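PDB 5T8V: sister chromatid cohesion protein from Chaetomium thermophilum, which probably loads the cohesin ring onto chromatin, this chain being the helical, HEAT-repeat C-terminal part of the loader Scc2. Local coordinates for residues 478-481 against 482-485; 509-512 against 513-517. All coordinates share one frame; numbering follows the deposited sequence.

In the fold
Contacts 1 and 2 show two local devices of a largely helical protein: contact 1 caps the start of one helix, contact 2 links successive turns of another. Contact 1 covers the first turn of helix 481-494, at the surface; contact 2 covers the buried opening turns of helix 509-520, further along the chain. Their centres lie about 15 Å apart, and the two contacts meet in carbon-to-carbon packing: Phe485 CE2 stands 4.2 Å from Pro509 CD, and Leu482 CD2 stands 4.2 Å from Ala512 CB. Helix 590-602 is a shared neighbour, meeting Asp480 and Leu482 of contact 1 and Ala512, Thr513 and Tyr516 of contact 2. The contact centres lie about 43 and 42 Å from the centre of the chain.

Contact 1 (478-481 against 482-485); sequences EADE and LSLF
Leu482 offers its backbone N to the carboxylate of Asp480, and N to OD1 measures 2.8 Å, though the bond is bent (117°) and weak. The side chain of Leu482 touches Gln592 of helix 590-602. Ser483 makes the straighter bond: its N lies 3.2 Å from Asp480 OD1, at 161°, approaching from above the carboxylate plane, so one oxygen collects two amides of the first turn. Asp480 reaches them because its CG stands anti to the backbone N (chi1 -176°), which swings the carboxylate over the start of the helix. The CB of Ser483 also lies beside CB of the poorly ordered Glu478, while its OG is hydrogen-bonded to Gln592. Leu484 closes the first helical turn from its backbone, N to Asp480 O at 2.9 Å, and its side chain lies alongside that same oxygen. Phe485 continues the pattern, its N 2.9 Å from Glu481 O, and the carboxylate of Glu481 forms a salt bridge with Lys586. The negative carboxylate beside amides at the positive end of the helix dipole probably adds a favourable charge term. This is an aspartate N-cap, here opening helix 481-494, in a protein described as built of HEAT repeats.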
ATOM      1  N   GLU A 478      20.562 -34.844   4.315  1.00 65.03           N
ATOM      2  CA  GLU A 478      20.644 -35.976   3.398  1.00 64.08           C
ATOM      3  C   GLU A 478      22.073 -36.489   3.372  1.00 61.43           C
ATOM      4  O   GLU A 478      22.986 -35.766   2.964  1.00 59.45           O
ATOM      5  CB  GLU A 478      20.196 -35.576   1.989  1.00 64.85           C
ATOM      6  CG  GLU A 478      18.782 -35.027   1.915  1.00 65.99           C
ATOM      7  CD  GLU A 478      17.741 -36.045   2.326  1.00 68.33           C
ATOM      8  OE1 GLU A 478      18.034 -37.258   2.253  1.00 69.87           O
ATOM      9  OE2 GLU A 478      16.631 -35.634   2.726  1.00 68.49           O
ATOM     10  N   ALA A 479      22.265 -37.736   3.805  1.00 63.02           N
ATOM     11  CA  ALA A 479      23.570 -38.394   3.728  1.00 62.80           C
ATOM     12  C   ALA A 479      23.812 -38.825   2.281  1.00 60.63           C
ATOM     13  O   ALA A 479      23.806 -40.006   1.929  1.00 62.59           O
ATOM     14  CB  ALA A 479      23.633 -39.574   4.686  1.00 65.59           C
ATOM     15  N   ASP A 480      24.033 -37.823   1.432  1.00 57.68           N
ATOM     16  CA  ASP A 480      24.143 -38.039  -0.003  1.00 55.16           C
ATOM     17  C   ASP A 480      25.084 -36.993  -0.581  1.00 51.80           C
ATOM     18  O   ASP A 480      24.897 -35.795  -0.351  1.00 50.96           O
ATOM     19  CB  ASP A 480      22.761 -37.966  -0.665  1.00 54.01           C
ATOM     20  CG  ASP A 480      22.799 -38.269  -2.147  1.00 53.25           C
ATOM     21  OD1 ASP A 480      23.626 -37.671  -2.868  1.00 52.95           O
ATOM     22  OD2 ASP A 480      21.991 -39.111  -2.593  1.00 53.59           O
ATOM     23  N   GLU A 481      26.089 -37.451  -1.332  1.00 40.30           N
ATOM     24  CA  GLU A 481      27.091 -36.539  -1.876  1.00 38.06           C
ATOM     25  C   GLU A 481      26.437 -35.468  -2.738  1.00 34.65           C
ATOM     26  O   GLU A 481      26.693 -34.267  -2.567  1.00 33.82           O
ATOM     27  CB  GLU A 481      28.126 -37.313  -2.695  1.00 38.71           C
ATOM     28  CG  GLU A 481      28.610 -38.608  -2.067  1.00 40.99           C
ATOM     29  CD  GLU A 481      29.658 -39.299  -2.909  1.00 40.85           C
ATOM     30  OE1 GLU A 481      30.627 -38.629  -3.329  1.00 40.16           O
ATOM     31  OE2 GLU A 481      29.503 -40.513  -3.161  1.00 41.05           O
ATOM     32  N   LEU A 482      25.589 -35.888  -3.679  1.00 23.60           N
ATOM     33  CA  LEU A 482      24.912 -34.929  -4.541  1.00 21.70           C
ATOM     34  C   LEU A 482      24.053 -33.973  -3.727  1.00 20.98           C
ATOM     35  O   LEU A 482      24.042 -32.766  -3.988  1.00 19.84           O
ATOM     36  CB  LEU A 482      24.060 -35.659  -5.579  1.00 21.18           C
ATOM     37  CG  LEU A 482      23.264 -34.763  -6.535  1.00 19.37           C
ATOM     38  CD1 LEU A 482      24.180 -33.847  -7.330  1.00 18.62           C
ATOM     39  CD2 LEU A 482      22.417 -35.606  -7.468  1.00 19.21           C
ATOM     40  N   SER A 483      23.323 -34.491  -2.735  1.00 25.32           N
ATOM     41  CA  SER A 483      22.497 -33.619  -1.907  1.00 23.97           C
ATOM     42  C   SER A 483      23.347 -32.570  -1.203  1.00 24.13           C
ATOM     43  O   SER A 483      22.935 -31.412  -1.077  1.00 23.87           O
ATOM     44  CB  SER A 483      21.712 -34.439  -0.888  1.00 25.48           C
ATOM     45  OG  SER A 483      20.845 -35.357  -1.533  1.00 26.26           O
ATOM     46  N   LEU A 484      24.536 -32.954  -0.737  1.00 22.83           N
ATOM     47  CA  LEU A 484      25.425 -31.986  -0.101  1.00 23.23           C
ATOM     48  C   LEU A 484      25.870 -30.923  -1.098  1.00 21.98           C
ATOM     49  O   LEU A 484      25.782 -29.718  -0.823  1.00 21.47           O
ATOM     50  CB  LEU A 484      26.637 -32.704   0.501  1.00 25.12           C
ATOM     51  CG  LEU A 484      26.377 -33.635   1.690  1.00 26.77           C
ATOM     52  CD1 LEU A 484      27.655 -34.354   2.088  1.00 28.70           C
ATOM     53  CD2 LEU A 484      25.814 -32.872   2.874  1.00 26.99           C
ATOM     54  N   PHE A 485      26.352 -31.353  -2.267  1.00 26.12           N
ATOM     55  CA  PHE A 485      26.783 -30.399  -3.285  1.00 23.94           C
ATOM     56  C   PHE A 485      25.665 -29.422  -3.624  1.00 22.69           C
ATOM     57  O   PHE A 485      25.873 -28.203  -3.656  1.00 23.23           O
ATOM     58  CB  PHE A 485      27.242 -31.150  -4.534  1.00 22.49           C
ATOM     59  CG  PHE A 485      27.721 -30.255  -5.637  1.00 22.04           C
ATOM     60  CD1 PHE A 485      29.036 -29.827  -5.677  1.00 23.67           C
ATOM     61  CD2 PHE A 485      26.860 -29.846  -6.640  1.00 20.58           C
ATOM     62  CE1 PHE A 485      29.482 -29.004  -6.694  1.00 23.80           C
ATOM     63  CE2 PHE A 485      27.299 -29.025  -7.657  1.00 20.45           C
ATOM     64  CZ  PHE A 485      28.611 -28.605  -7.685  1.00 22.41           C
TER

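Contact 2 (509-512 against 513-517)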
ATOM      1  N   PRO A 509      24.453 -29.194 -11.268  1.00 19.44           N
ATOM      2  CA  PRO A 509      22.991 -29.259 -11.437  1.00 16.84           C
ATOM      3  C   PRO A 509      22.549 -29.615 -12.845  1.00 13.92           C
ATOM      4  O   PRO A 509      21.591 -30.379 -13.005  1.00 20.59           O
ATOM      5  CB  PRO A 509      22.531 -27.852 -11.028  1.00 14.09           C
ATOM      6  CG  PRO A 509      23.728 -26.987 -11.219  1.00 17.79           C
ATOM      7  CD  PRO A 509      24.906 -27.843 -10.895  1.00 19.88           C
ATOM      8  N   TYR A 510      23.200 -29.072 -13.877  1.00 14.79           N
ATOM      9  CA  TYR A 510      22.829 -29.429 -15.244  1.00 15.91           C
ATOM     10  C   TYR A 510      22.922 -30.935 -15.456  1.00 17.92           C
ATOM     11  O   TYR A 510      21.994 -31.563 -15.982  1.00 18.07           O
ATOM     12  CB  TYR A 510      23.722 -28.690 -16.239  1.00 16.58           C
ATOM     13  CG  TYR A 510      23.340 -27.245 -16.450  1.00 16.84           C
ATOM     14  CD1 TYR A 510      22.363 -26.896 -17.371  1.00 16.61           C
ATOM     15  CD2 TYR A 510      23.952 -26.230 -15.730  1.00 17.74           C
ATOM     16  CE1 TYR A 510      22.006 -25.580 -17.566  1.00 17.05           C
ATOM     17  CE2 TYR A 510      23.602 -24.907 -15.921  1.00 17.65           C
ATOM     18  CZ  TYR A 510      22.629 -24.590 -16.839  1.00 17.46           C
ATOM     19  OH  TYR A 510      22.277 -23.279 -17.033  1.00 18.58           O
ATOM     20  N   ARG A 511      24.042 -31.532 -15.042  1.00 16.36           N
ATOM     21  CA  ARG A 511      24.209 -32.975 -15.148  1.00 17.48           C
ATOM     22  C   ARG A 511      23.063 -33.716 -14.471  1.00 16.29           C
ATOM     23  O   ARG A 511      22.475 -34.634 -15.051  1.00 17.22           O
ATOM     24  CB  ARG A 511      25.544 -33.386 -14.529  1.00 22.40           C
ATOM     25  CG  ARG A 511      25.892 -34.857 -14.709  1.00 25.92           C
ATOM     26  CD  ARG A 511      26.487 -35.138 -16.078  1.00 27.93           C
ATOM     27  NE  ARG A 511      27.694 -35.951 -15.957  1.00 31.93           N
ATOM     28  CZ  ARG A 511      27.723 -37.277 -16.014  1.00 33.92           C
ATOM     29  NH1 ARG A 511      26.608 -37.970 -16.205  1.00 32.28           N
ATOM     30  NH2 ARG A 511      28.877 -37.916 -15.883  1.00 37.64           N
ATOM     31  N   ALA A 512      22.739 -33.337 -13.233  1.00 14.82           N
ATOM     32  CA  ALA A 512      21.704 -34.046 -12.487  1.00 15.75           C
ATOM     33  C   ALA A 512      20.352 -33.931 -13.178  1.00 15.51           C
ATOM     34  O   ALA A 512      19.627 -34.923 -13.324  1.00 16.67           O
ATOM     35  CB  ALA A 512      21.623 -33.509 -11.059  1.00 15.63           C
ATOM     36  N   THR A 513      19.993 -32.719 -13.611  1.00 14.25           N
ATOM     37  CA  THR A 513      18.724 -32.526 -14.302  1.00 14.10           C
ATOM     38  C   THR A 513      18.653 -33.390 -15.555  1.00 14.76           C
ATOM     39  O   THR A 513      17.652 -34.077 -15.798  1.00 15.62           O
ATOM     40  CB  THR A 513      18.540 -31.050 -14.656  1.00 12.93           C
ATOM     41  OG1 THR A 513      18.665 -30.253 -13.473  1.00 12.63           O
ATOM     42  CG2 THR A 513      17.171 -30.810 -15.272  1.00 12.90           C
ATOM     43  N   LEU A 514      19.719 -33.381 -16.358  1.00 14.55           N
ATOM     44  CA  LEU A 514      19.700 -34.145 -17.601  1.00 15.31           C
ATOM     45  C   LEU A 514      19.649 -35.644 -17.335  1.00 17.12           C
ATOM     46  O   LEU A 514      18.983 -36.385 -18.066  1.00 18.20           O
ATOM     47  CB  LEU A 514      20.916 -33.786 -18.452  1.00 14.84           C
ATOM     48  CG  LEU A 514      20.798 -32.456 -19.197  1.00 13.61           C
ATOM     49  CD1 LEU A 514      22.147 -32.034 -19.762  1.00 13.26           C
ATOM     50  CD2 LEU A 514      19.767 -32.558 -20.312  1.00 13.88           C
ATOM     51  N   GLU A 515      20.343 -36.116 -16.298  1.00 25.96           N
ATOM     52  CA  GLU A 515      20.308 -37.540 -15.983  1.00 29.67           C
ATOM     53  C   GLU A 515      18.930 -37.955 -15.485  1.00 30.14           C
ATOM     54  O   GLU A 515      18.460 -39.058 -15.787  1.00 31.92           O
ATOM     55  CB  GLU A 515      21.380 -37.875 -14.946  1.00 32.09           C
ATOM     56  CG  GLU A 515      22.806 -37.723 -15.461  1.00 34.66           C
ATOM     57  CD  GLU A 515      23.160 -38.746 -16.523  1.00 38.66           C
ATOM     58  OE1 GLU A 515      22.366 -39.688 -16.735  1.00 40.97           O
ATOM     59  OE2 GLU A 515      24.231 -38.604 -17.149  1.00 39.12           O
ATOM     60  N   TYR A 516      18.266 -37.084 -14.726  1.00 21.84           N
ATOM     61  CA  TYR A 516      16.900 -37.362 -14.301  1.00 22.56           C
ATOM     62  C   TYR A 516      15.974 -37.468 -15.507  1.00 22.77           C
ATOM     63  O   TYR A 516      15.297 -38.488 -15.706  1.00 24.53           O
ATOM     64  CB  TYR A 516      16.423 -36.271 -13.341  1.00 21.26           C
ATOM     65  CG  TYR A 516      14.982 -36.419 -12.914  1.00 21.93           C
ATOM     66  CD1 TYR A 516      14.605 -37.384 -11.986  1.00 23.67           C
ATOM     67  CD2 TYR A 516      13.996 -35.591 -13.435  1.00 21.03           C
ATOM     68  CE1 TYR A 516      13.286 -37.521 -11.593  1.00 24.42           C
ATOM     69  CE2 TYR A 516      12.673 -35.721 -13.047  1.00 21.75           C
ATOM     70  CZ  TYR A 516      12.325 -36.687 -12.126  1.00 23.42           C
ATOM     71  OH  TYR A 516      11.010 -36.816 -11.741  1.00 25.55           O
ATOM     72  N   LEU A 517      15.937 -36.417 -16.334  1.00 20.53           N
ATOM     73  CA  LEU A 517      15.112 -36.460 -17.536  1.00 20.80           C
ATOM     74  C   LEU A 517      15.435 -37.682 -18.384  1.00 23.37           C
ATOM     75  O   LEU A 517      14.541 -38.254 -19.017  1.00 23.82           O
ATOM     76  CB  LEU A 517      15.305 -35.182 -18.357  1.00 19.10           C
ATOM     77  CG  LEU A 517      14.862 -33.868 -17.714  1.00 17.69           C
ATOM     78  CD1 LEU A 517      15.143 -32.718 -18.660  1.00 16.48           C
ATOM     79  CD2 LEU A 517      13.388 -33.895 -17.345  1.00 18.22           C
TER
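The carbonyl oxygen of Pro509 is gripped twice by Thr513. The backbone N of Thr513 makes the regular helical bond at 2.9 Å, nearly straight at 173°, and its hydroxyl OG1 donates a second bond to the same oxygen at 3.0 Å. The hydroxyl comes from well above the carbonyl plane. With chi1 at -55°, OG1 sits beside the threonine's own backbone N and is thereby turned back down the helix toward the preceding turn. A valine in its place would probably leave Pro509 O held by the backbone amide, without the hydroxyl's second bond.

On another side of the helix Arg511 and Glu515, four residues apart, run side by side and form a salt bridge. Arg511 NH1 meets Glu515 OE2 at 2.6 Å, the oxygen lying at the guanidinium edge, near its plane, while the two flat groups are turned 50° apart. Both chains bend to make the meeting: Arg511 folds at chi2 and again at chi3, and Glu515 folds at chi2, which turns the carboxylate toward the guanidinium. The guanidinium has a second partner in Trp506, a cation-pi contact, and Leu579 and Tyr585 lie against both members of the pair. Leu514 lays its CG 3.5 Å from Tyr510 O, the acceptor of its own backbone N.

Helix 509-520 packs among several neighbours: Leu514 packs on Ile536, Ile537 and Trp540 of helix 527-550, Tyr510 stacks its ring with that of Trp540, and Ala512, Thr513 and Tyr516 face helix 590-602.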